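Sensor protein (Haloarcula marismortui ATCC 43049, PDB 3BWL) is a probable sensor histidine kinase that phosphorylates a protein histidine from ATP, represented here by a PAS domain holding an indole aldehyde. Local coordinates at residues M29-D34 with F118-R123; C40-R45 with S55-R60; R87-L92 with V105-F110. All blocks are in the same frame, centred on the assembly; numbering follows the deposited sequence.

Interaction 1 of 3, residues M29-D34 with F118-R123; sequences MIDVLD and FLAISR. With I3A (1H-indole-3-carbaldehyde), chain F.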
loop_
_atom_site.group_PDB
_atom_site.type_symbol
_atom_site.label_atom_id
_atom_site.label_comp_id
_atom_site.label_asym_id
_atom_site.label_seq_id
_atom_site.Cartn_x
_atom_site.Cartn_y
_atom_site.Cartn_z
HETATM N N MSE A 29 -2.758 -3.117 6.599
HETATM C CA MSE A 29 -3.424 -1.907 7.118
HETATM C C MSE A 29 -2.563 -0.692 6.799
HETATM O O MSE A 29 -1.313 -0.790 6.861
HETATM C CB MSE A 29 -3.556 -2.025 8.630
HETATM C CG MSE A 29 -4.303 -3.291 9.044
HETATM SE SE MSE A 29 -4.073 -3.702 10.916
HETATM C CE MSE A 29 -4.814 -2.117 11.696
ATOM N N ILE A 30 -3.213 0.440 6.460
ATOM C CA ILE A 30 -2.498 1.687 6.210
ATOM C C ILE A 30 -3.081 2.830 7.059
ATOM O O ILE A 30 -4.298 3.007 7.120
ATOM C CB ILE A 30 -2.638 2.091 4.743
ATOM C CG1 ILE A 30 -2.140 0.964 3.834
ATOM C CG2 ILE A 30 -1.844 3.439 4.500
ATOM C CD1 ILE A 30 -2.316 1.279 2.289
ATOM N N ASP A 31 -2.225 3.599 7.723
ATOM C CA ASP A 31 -2.688 4.826 8.339
ATOM C C ASP A 31 -1.663 5.903 8.023
ATOM O O ASP A 31 -0.474 5.596 7.727
ATOM C CB ASP A 31 -2.887 4.679 9.860
ATOM C CG ASP A 31 -1.595 4.337 10.601
ATOM O OD1 ASP A 31 -1.276 3.134 10.764
ATOM O OD2 ASP A 31 -0.915 5.296 11.088
ATOM N N VAL A 32 -2.146 7.139 8.025
ATOM C CA VAL A 32 -1.329 8.339 7.827
ATOM C C VAL A 32 -1.422 9.177 9.100
ATOM O O VAL A 32 -2.543 9.449 9.573
ATOM C CB VAL A 32 -1.820 9.173 6.585
ATOM C CG1 VAL A 32 -0.930 10.407 6.390
ATOM C CG2 VAL A 32 -1.762 8.294 5.329
ATOM N N LEU A 33 -0.264 9.573 9.633
ATOM C CA LEU A 33 -0.205 10.340 10.897
ATOM C C LEU A 33 0.402 11.701 10.652
ATOM O O LEU A 33 1.200 11.885 9.727
ATOM C CB LEU A 33 0.668 9.635 11.958
ATOM C CG LEU A 33 0.352 8.179 12.282
ATOM C CD1 LEU A 33 1.337 7.744 13.382
ATOM C CD2 LEU A 33 -1.141 8.042 12.711
ATOM N N ASP A 34 0.024 12.674 11.465
ATOM C CA ASP A 34 0.798 13.912 11.469
ATOM C C ASP A 34 1.924 13.800 12.501
ATOM O O ASP A 34 2.062 12.759 13.169
ATOM C CB ASP A 34 -0.092 15.147 11.669
ATOM C CG ASP A 34 -0.658 15.262 13.071
ATOM O OD1 ASP A 34 -0.151 14.601 14.004
ATOM O OD2 ASP A 34 -1.597 16.088 13.240
ATOM N N PHE A 118 3.467 10.943 8.258
ATOM C CA PHE A 118 4.015 9.604 8.382
ATOM C C PHE A 118 3.019 8.616 7.747
ATOM O O PHE A 118 1.813 8.721 7.965
ATOM C CB PHE A 118 4.191 9.203 9.851
ATOM C CG PHE A 118 5.279 9.971 10.548
ATOM C CD1 PHE A 118 6.528 9.394 10.706
ATOM C CD2 PHE A 118 5.062 11.278 10.998
ATOM C CE1 PHE A 118 7.569 10.095 11.326
ATOM C CE2 PHE A 118 6.122 12.021 11.641
ATOM C CZ PHE A 118 7.354 11.405 11.796
ATOM N N LEU A 119 3.550 7.655 7.013
ATOM C CA LEU A 119 2.746 6.618 6.371
ATOM C C LEU A 119 3.177 5.314 7.011
ATOM O O LEU A 119 4.372 4.964 6.994
ATOM C CB LEU A 119 3.053 6.607 4.878
ATOM C CG LEU A 119 2.387 5.564 3.983
ATOM C CD1 LEU A 119 0.854 5.512 4.117
ATOM C CD2 LEU A 119 2.855 5.813 2.500
ATOM N N ALA A 120 2.204 4.595 7.570
ATOM C CA ALA A 120 2.442 3.357 8.316
ATOM C C ALA A 120 1.713 2.202 7.663
ATOM O O ALA A 120 0.525 2.251 7.461
ATOM C CB ALA A 120 2.001 3.501 9.765
ATOM N N ILE A 121 2.471 1.190 7.288
ATOM C CA ILE A 121 1.903 -0.048 6.772
ATOM C C ILE A 121 2.086 -1.122 7.868
ATOM O O ILE A 121 3.218 -1.503 8.222
ATOM C CB ILE A 121 2.588 -0.486 5.420
ATOM C CG1 ILE A 121 2.742 0.698 4.437
ATOM C CG2 ILE A 121 1.861 -1.667 4.813
ATOM C CD1 ILE A 121 1.479 1.444 4.053
ATOM N N SER A 122 0.981 -1.593 8.413
ATOM C CA SER A 122 1.008 -2.601 9.511
ATOM C C SER A 122 0.666 -3.992 8.996
ATOM O O SER A 122 -0.369 -4.185 8.326
ATOM C CB SER A 122 0.046 -2.191 10.633
ATOM O OG SER A 122 0.333 -0.848 11.084
ATOM N N ARG A 123 1.559 -4.933 9.269
ATOM C CA ARG A 123 1.394 -6.318 8.847
ATOM C C ARG A 123 1.124 -7.204 10.072
ATOM O O ARG A 123 1.914 -7.214 11.007
ATOM C CB ARG A 123 2.612 -6.833 8.076
ATOM C CG ARG A 123 2.368 -8.234 7.665
ATOM C CD ARG A 123 3.275 -8.695 6.590
ATOM N NE ARG A 123 3.045 -7.910 5.364
ATOM C CZ ARG A 123 3.710 -8.170 4.245
ATOM N NH1 ARG A 123 4.595 -9.192 4.253
ATOM N NH2 ARG A 123 3.495 -7.437 3.155
HETATM O O I3A F . 1.221 4.382 12.496
HETATM C "C3'" I3A F . 0.962 3.348 13.102
HETATM C C3 I3A F . 1.675 3.029 14.387
HETATM C C2 I3A F . 1.316 1.875 15.135
HETATM N N I3A F . 2.153 1.956 16.223
HETATM C C8 I3A F . 2.946 3.065 16.186
HETATM C C9 I3A F . 2.659 3.799 15.040
HETATM C C4 I3A F . 3.361 4.988 14.751
HETATM C C5 I3A F . 4.336 5.456 15.672
HETATM C C6 I3A F . 4.601 4.736 16.848
HETATM C C7 I3A F . 3.909 3.533 17.095
HETATM O O HOH W 1 -1.108 0.731 9.447
#
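D31 and A120 face each other as a hydrogen-bonded antiparallel pair, with D31 N bonded to A120 O and A120 N returning the bond to D31 O at 2.9 Å. The same pattern recurs at M29 with S122 and at L33 with F118, giving six backbone bonds in all. From the backbone, the D31 side chain leaves on the face shared with A120. Its CB passes close to the carbonyl oxygen of E41 in strand 39-42. CG stands between the backbone N and the carbonyl carbon (chi1 62°), which swings the carboxylate in toward A120. There OD1 lies 3.4 Å from A120 CB and 2.7 Å from a water placed to donate to it; the same water is near A120 O and S122 OG, more acceptors than its protons can serve, and S122 OG is also bonded to Y93. At the tip, D31 OD2 comes within 2.7 Å of the aldehyde O of 1H-indole-3-carbaldehyde. An approach this short between two oxygens suggests that the acid carries a proton. A120 CB closes in on the same aldehyde O at 3.0 Å, and L33 CD1 touches it as well. D31, L33 and A120 thus line the ligand pocket. On the opposite face the contact between the strands is made by apolar side chains: I30 CG2 meets L119 CD1 at a tight 3.4 Å, while I30 lies alongside I121, its CG1 3.7 Å from I121 CD1. In the PAS sheet, 29-33 runs between 39-42 and 115-124, and 115-124 in turn pairs with 100-112. F46 of helix 44-50 packs on the pocket face against D31, whereas V32, L119 and I121 on the other face meet the second subunit at L22, S26 and D28.

Interaction 2 of 3, residues C40-R45 with S55-R60; sequences CEVNQR and SEVLGR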
loop_
_atom_site.group_PDB
_atom_site.type_symbol
_atom_site.label_atom_id
_atom_site.label_comp_id
_atom_site.label_asym_id
_atom_site.label_seq_id
_atom_site.Cartn_x
_atom_site.Cartn_y
_atom_site.Cartn_z
ATOM N N CYS A 40 -4.605 10.943 10.447
ATOM C CA CYS A 40 -5.140 11.831 9.434
ATOM C C CYS A 40 -5.947 11.085 8.359
ATOM O O CYS A 40 -6.916 11.621 7.802
ATOM C CB CYS A 40 -3.993 12.569 8.757
ATOM S SG CYS A 40 -3.190 13.736 9.845
ATOM N N GLU A 41 -5.538 9.858 8.040
ATOM C CA GLU A 41 -6.219 9.061 7.048
ATOM C C GLU A 41 -5.944 7.612 7.440
ATOM O O GLU A 41 -4.883 7.313 8.010
ATOM C CB GLU A 41 -5.631 9.291 5.653
ATOM C CG GLU A 41 -6.442 8.746 4.474
ATOM C CD GLU A 41 -6.059 9.396 3.150
ATOM O OE1 GLU A 41 -4.968 10.039 3.063
ATOM O OE2 GLU A 41 -6.856 9.280 2.198
ATOM N N VAL A 42 -6.888 6.742 7.077
ATOM C CA VAL A 42 -6.787 5.289 7.258
ATOM C C VAL A 42 -7.454 4.616 6.070
ATOM O O VAL A 42 -8.402 5.182 5.482
ATOM C CB VAL A 42 -7.494 4.762 8.546
ATOM C CG1 VAL A 42 -6.708 5.126 9.826
ATOM C CG2 VAL A 42 -8.947 5.271 8.653
ATOM N N ASN A 43 -6.958 3.439 5.680
ATOM C CA ASN A 43 -7.649 2.676 4.650
ATOM C C ASN A 43 -8.714 1.753 5.259
ATOM O O ASN A 43 -8.827 1.629 6.479
ATOM C CB ASN A 43 -6.674 1.915 3.715
ATOM C CG ASN A 43 -6.050 0.651 4.365
ATOM O OD1 ASN A 43 -6.031 0.481 5.599
ATOM N ND2 ASN A 43 -5.528 -0.232 3.517
ATOM N N GLN A 44 -9.544 1.181 4.402
ATOM C CA GLN A 44 -10.640 0.331 4.886
ATOM C C GLN A 44 -10.079 -0.880 5.627
ATOM O O GLN A 44 -10.670 -1.320 6.626
ATOM C CB GLN A 44 -11.598 -0.086 3.759
ATOM C CG GLN A 44 -12.659 -1.121 4.224
ATOM C CD GLN A 44 -13.737 -0.526 5.118
ATOM O OE1 GLN A 44 -14.514 0.326 4.688
ATOM N NE2 GLN A 44 -13.806 -0.998 6.364
ATOM N N ARG A 45 -8.918 -1.388 5.174
ATOM C CA ARG A 45 -8.287 -2.541 5.824
ATOM C C ARG A 45 -8.006 -2.247 7.330
ATOM O O ARG A 45 -8.247 -3.093 8.184
ATOM C CB ARG A 45 -7.007 -2.966 5.087
ATOM C CG ARG A 45 -6.440 -4.311 5.591
ATOM C CD ARG A 45 -7.278 -5.511 5.219
ATOM N NE ARG A 45 -7.255 -5.694 3.751
ATOM C CZ ARG A 45 -7.908 -6.631 3.060
ATOM N NH1 ARG A 45 -8.672 -7.516 3.668
ATOM N NH2 ARG A 45 -7.778 -6.690 1.731
ATOM N N SER A 55 -15.026 6.850 11.278
ATOM C CA SER A 55 -15.400 7.972 12.143
ATOM C C SER A 55 -14.930 7.806 13.599
ATOM O O SER A 55 -14.821 8.810 14.329
ATOM C CB SER A 55 -16.915 8.232 12.088
ATOM O OG SER A 55 -17.638 7.195 12.740
ATOM N N GLU A 56 -14.648 6.562 14.004
ATOM C CA GLU A 56 -14.178 6.223 15.366
ATOM C C GLU A 56 -12.644 6.260 15.469
ATOM O O GLU A 56 -12.087 6.054 16.543
ATOM C CB GLU A 56 -14.649 4.804 15.772
ATOM C CG GLU A 56 -16.178 4.590 15.887
ATOM C CD GLU A 56 -16.590 3.144 16.262
ATOM O OE1 GLU A 56 -16.407 2.192 15.453
ATOM O OE2 GLU A 56 -17.148 2.966 17.376
ATOM N N VAL A 57 -11.966 6.495 14.351
ATOM C CA VAL A 57 -10.512 6.422 14.282
ATOM C C VAL A 57 -9.896 7.758 13.871
ATOM O O VAL A 57 -8.939 8.180 14.467
ATOM C CB VAL A 57 -10.079 5.318 13.255
ATOM C CG1 VAL A 57 -8.547 5.269 13.092
ATOM C CG2 VAL A 57 -10.577 3.952 13.711
ATOM N N LEU A 58 -10.422 8.394 12.823
ATOM C CA LEU A 58 -9.873 9.665 12.360
ATOM C C LEU A 58 -9.859 10.708 13.479
ATOM O O LEU A 58 -10.867 10.913 14.184
ATOM C CB LEU A 58 -10.661 10.204 11.143
ATOM C CG LEU A 58 -10.532 9.450 9.806
ATOM C CD1 LEU A 58 -11.279 10.146 8.676
ATOM C CD2 LEU A 58 -9.065 9.288 9.428
ATOM N N GLY A 59 -8.730 11.373 13.631
ATOM C CA GLY A 59 -8.647 12.437 14.623
ATOM C C GLY A 59 -8.164 11.947 15.948
ATOM O O GLY A 59 -7.738 12.753 16.775
ATOM N N ARG A 60 -8.218 10.635 16.174
ATOM C CA ARG A 60 -7.649 10.045 17.393
ATOM C C ARG A 60 -6.125 9.941 17.272
ATOM O O ARG A 60 -5.561 10.104 16.173
ATOM C CB ARG A 60 -8.223 8.648 17.641
ATOM C CG ARG A 60 -9.707 8.590 17.978
ATOM C CD ARG A 60 -9.913 7.634 19.129
ATOM N NE ARG A 60 -11.066 6.757 18.967
ATOM C CZ ARG A 60 -11.324 5.704 19.744
ATOM N NH1 ARG A 60 -10.521 5.399 20.762
ATOM N NH2 ARG A 60 -12.391 4.962 19.503
#
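L58 covers the peptide joining C40 to E41, the flat group met across this contact: methyl CD2 sits above the peptide plane, 3.6 Å from C40 O and 3.7 Å from E41 CA. A second flat group, the guanidinium of R60, folds back along its own loop, and NE reaches E56 O at 2.7 Å in the modelled one of two conformers. That oxygen lies 29° out of the guanidinium plane, and NH2 adds a weak bond to it. The remaining contact is aliphatic. V42 points toward the loop, with CG1 anti to its carbonyl carbon (chi1 -73°), and this branch meets V57 CG1 at 3.8 Å while CG2 turns to L58 CD2 at 4.1 Å. The strand concerned, 39-42, is second along the chain and outermost in the PAS sheet within this chain; C40 and E41 both face V32, forming a classic beta bulge. N43 follows as the N-cap of helix 44-50: its OD1 accepts from F46 N and also from I30 N, tying the helix start to the adjacent strand. On the other side of the contact, V57 to R60 form a type II turn closed by R60 N to V57 O at 3.1 Å. G59 adopts a positive phi of 92°, a backbone shape in which a side chain would collide with L58 O. Backbone hydrogen bonds also join G59 and R60 to I39. V57 also packs on F46 and Y52. E41 bears a carboxylate that binds magnesium in a structure of this protein, together with E54, whose side chain lies about 4 Å from that of L58 at nearest atoms; in this model E41 OE1 forms a salt bridge with R18 of the second subunit.

Interaction 3 of 3, residues R87-L92 with V105-F110; sequences RKFEGL and VHLLRF. With I3A (1H-indole-3-carbaldehyde), chain F.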
loop_
_atom_site.group_PDB
_atom_site.type_symbol
_atom_site.label_atom_id
_atom_site.label_comp_id
_atom_site.label_asym_id
_atom_site.label_seq_id
_atom_site.Cartn_x
_atom_site.Cartn_y
_atom_site.Cartn_z
ATOM N N ARG A 87 11.498 2.859 9.083
ATOM C CA ARG A 87 11.851 1.937 10.156
ATOM C C ARG A 87 10.779 0.871 10.295
ATOM O O ARG A 87 9.602 1.149 10.091
ATOM C CB ARG A 87 11.927 2.670 11.495
ATOM C CG ARG A 87 13.028 3.645 11.590
ATOM C CD ARG A 87 13.343 3.939 13.063
ATOM N NE ARG A 87 13.985 5.228 13.123
ATOM C CZ ARG A 87 13.892 6.069 14.142
ATOM N NH1 ARG A 87 13.185 5.748 15.224
ATOM N NH2 ARG A 87 14.530 7.237 14.082
ATOM N N LYS A 88 11.185 -0.342 10.660
ATOM C CA LYS A 88 10.249 -1.404 11.024
ATOM C C LYS A 88 10.333 -1.694 12.534
ATOM O O LYS A 88 11.420 -1.764 13.121
ATOM C CB LYS A 88 10.580 -2.689 10.259
ATOM C CG LYS A 88 10.513 -2.552 8.759
ATOM C CD LYS A 88 10.575 -3.891 8.073
ATOM C CE LYS A 88 11.983 -4.438 8.031
ATOM N NZ LYS A 88 12.015 -5.720 7.250
ATOM N N PHE A 89 9.182 -1.858 13.169
ATOM C CA PHE A 89 9.137 -2.136 14.594
ATOM C C PHE A 89 7.820 -2.804 14.932
ATOM O O PHE A 89 6.850 -2.709 14.178
ATOM C CB PHE A 89 9.271 -0.847 15.431
ATOM C CG PHE A 89 8.195 0.192 15.126
ATOM C CD1 PHE A 89 6.997 0.210 15.839
ATOM C CD2 PHE A 89 8.398 1.147 14.128
ATOM C CE1 PHE A 89 6.015 1.150 15.554
ATOM C CE2 PHE A 89 7.423 2.106 13.827
ATOM C CZ PHE A 89 6.223 2.110 14.552
ATOM N N GLU A 90 7.773 -3.408 16.111
ATOM C CA GLU A 90 6.605 -4.154 16.526
ATOM C C GLU A 90 5.619 -3.267 17.275
ATOM O O GLU A 90 6.013 -2.392 18.053
ATOM C CB GLU A 90 7.053 -5.356 17.382
ATOM C CG GLU A 90 5.932 -6.116 18.066
ATOM C CD GLU A 90 6.423 -7.241 19.015
ATOM O OE1 GLU A 90 7.629 -7.323 19.346
ATOM O OE2 GLU A 90 5.556 -8.048 19.439
ATOM N N GLY A 91 4.333 -3.528 17.053
ATOM C CA GLY A 91 3.269 -2.895 17.828
ATOM C C GLY A 91 2.235 -3.942 18.174
ATOM O O GLY A 91 2.372 -5.105 17.761
ATOM N N LEU A 92 1.220 -3.535 18.910
ATOM C CA LEU A 92 0.173 -4.462 19.341
ATOM C C LEU A 92 -1.169 -3.733 19.361
ATOM O O LEU A 92 -1.485 -3.015 20.327
ATOM C CB LEU A 92 0.502 -5.092 20.725
ATOM C CG LEU A 92 -0.557 -6.050 21.263
ATOM C CD1 LEU A 92 -0.456 -7.422 20.552
ATOM C CD2 LEU A 92 -0.308 -6.226 22.799
ATOM N N VAL A 105 5.036 -2.810 12.072
ATOM C CA VAL A 105 4.739 -1.554 11.405
ATOM C C VAL A 105 5.937 -1.147 10.579
ATOM O O VAL A 105 7.086 -1.178 11.081
ATOM C CB VAL A 105 4.488 -0.401 12.444
ATOM C CG1 VAL A 105 4.097 0.847 11.734
ATOM C CG2 VAL A 105 3.389 -0.777 13.414
ATOM N N HIS A 106 5.711 -0.851 9.303
ATOM C CA HIS A 106 6.776 -0.227 8.488
ATOM C C HIS A 106 6.379 1.242 8.343
ATOM O O HIS A 106 5.395 1.563 7.676
ATOM C CB HIS A 106 6.903 -0.928 7.098
ATOM C CG HIS A 106 8.202 -0.678 6.401
ATOM N ND1 HIS A 106 8.543 -1.309 5.223
ATOM C CD2 HIS A 106 9.252 0.127 6.715
ATOM C CE1 HIS A 106 9.750 -0.906 4.838
ATOM N NE2 HIS A 106 10.209 -0.047 5.734
ATOM N N LEU A 107 7.168 2.134 8.990
ATOM C CA LEU A 107 6.799 3.510 9.079
ATOM C C LEU A 107 7.740 4.392 8.247
ATOM O O LEU A 107 8.967 4.201 8.258
ATOM C CB LEU A 107 6.860 3.934 10.549
ATOM C CG LEU A 107 6.463 5.358 10.947
ATOM C CD1 LEU A 107 4.980 5.542 10.699
ATOM C CD2 LEU A 107 6.706 5.557 12.432
ATOM N N LEU A 108 7.149 5.369 7.562
ATOM C CA LEU A 108 7.884 6.290 6.688
ATOM C C LEU A 108 7.560 7.721 7.065
ATOM O O LEU A 108 6.394 8.037 7.245
ATOM C CB LEU A 108 7.404 6.074 5.230
ATOM C CG LEU A 108 7.859 7.108 4.190
ATOM C CD1 LEU A 108 9.412 7.130 3.980
ATOM C CD2 LEU A 108 7.154 6.907 2.859
ATOM N N ARG A 109 8.565 8.604 7.180
ATOM C CA ARG A 109 8.292 10.034 7.298
ATOM C C ARG A 109 8.476 10.585 5.890
ATOM O O ARG A 109 9.481 10.270 5.237
ATOM C CB ARG A 109 9.299 10.738 8.248
ATOM C CG ARG A 109 9.014 12.252 8.364
ATOM C CD ARG A 109 9.796 12.943 9.506
ATOM N NE ARG A 109 8.947 13.954 10.134
ATOM C CZ ARG A 109 9.021 14.359 11.402
ATOM N NH1 ARG A 109 9.948 13.884 12.227
ATOM N NH2 ARG A 109 8.157 15.259 11.841
ATOM N N PHE A 110 7.519 11.376 5.408
ATOM C CA PHE A 110 7.645 11.925 4.039
ATOM C C PHE A 110 6.792 13.144 3.850
ATOM O O PHE A 110 5.981 13.495 4.718
ATOM C CB PHE A 110 7.349 10.864 2.974
ATOM C CG PHE A 110 5.864 10.569 2.752
ATOM C CD1 PHE A 110 5.365 10.480 1.455
ATOM C CD2 PHE A 110 4.986 10.369 3.814
ATOM C CE1 PHE A 110 4.021 10.161 1.238
ATOM C CE2 PHE A 110 3.639 10.061 3.596
ATOM C CZ PHE A 110 3.176 9.959 2.312
HETATM O O I3A F . 1.221 4.382 12.496
HETATM C "C3'" I3A F . 0.962 3.348 13.102
HETATM C C3 I3A F . 1.675 3.029 14.387
HETATM C C2 I3A F . 1.316 1.875 15.135
HETATM N N I3A F . 2.153 1.956 16.223
HETATM C C8 I3A F . 2.946 3.065 16.186
HETATM C C9 I3A F . 2.659 3.799 15.040
HETATM C C4 I3A F . 3.361 4.988 14.751
HETATM C C5 I3A F . 4.336 5.456 15.672
HETATM C C6 I3A F . 4.601 4.736 16.848
HETATM C C7 I3A F . 3.909 3.533 17.095
#
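F89 lies alongside V105, and V105 CB sits over one face of its ring, 3.9 Å from the centroid, in a CH-pi contact. The ring edge meets L107 CD2, 3.8 Å from F89 CE2, and presents CE1 and CZ to the face of the bound indole aldehyde, CE1 lying 3.5 Å from C7. With CG between the backbone N and the carbonyl carbon (chi1 58°), the ring is held over the partner strand and toward the ligand. V105 CG2 touches the ligand at C2. On the face turned to the second subunit, K88 lays CG over the H106 imidazole, 3.8 Å from its centroid, while H106 ND1 bonds to D28 of that subunit. Behind these side chains, two antiparallel hydrogen-bonded pairs, R87 with L107 and F89 with V105, fix the register. Farther out, F69 meets the F89 ring at about 60° and Q77 of helix 71-79 packs on it. Replacing F89 by an alanine would probably leave the benzo part of the indole face without the phenyl edge covering it, and V105 CB without its CH-pi partner. F89 and V105 thus offer the ligand shape and apolar surface, whereas a directional bond to it comes from D66.

How the interactions relate
All three interactions reach the antiparallel PAS sheet, ordered 39-42, 29-33, 115-124, 100-112, 86-94, interaction 2 through its edge strand 39-42 packed on the loop 55-60. Interaction 1 pairs the inner strands 29-33 and 115-124 and, along the chain, brackets the other two, of which 2 closes before 3 opens. Centres lie about 10 Å apart for interactions 1 and 2, about 8 Å for 1 and 3, and about 17 Å for 2 and 3. V32 links interaction 1 to C40 and E41, I121 and L119 to H106 and L108. Interactions 1 and 3 line one ligand pocket, and all three meet the second subunit, so pocket and dimer interface are built on the same sheet.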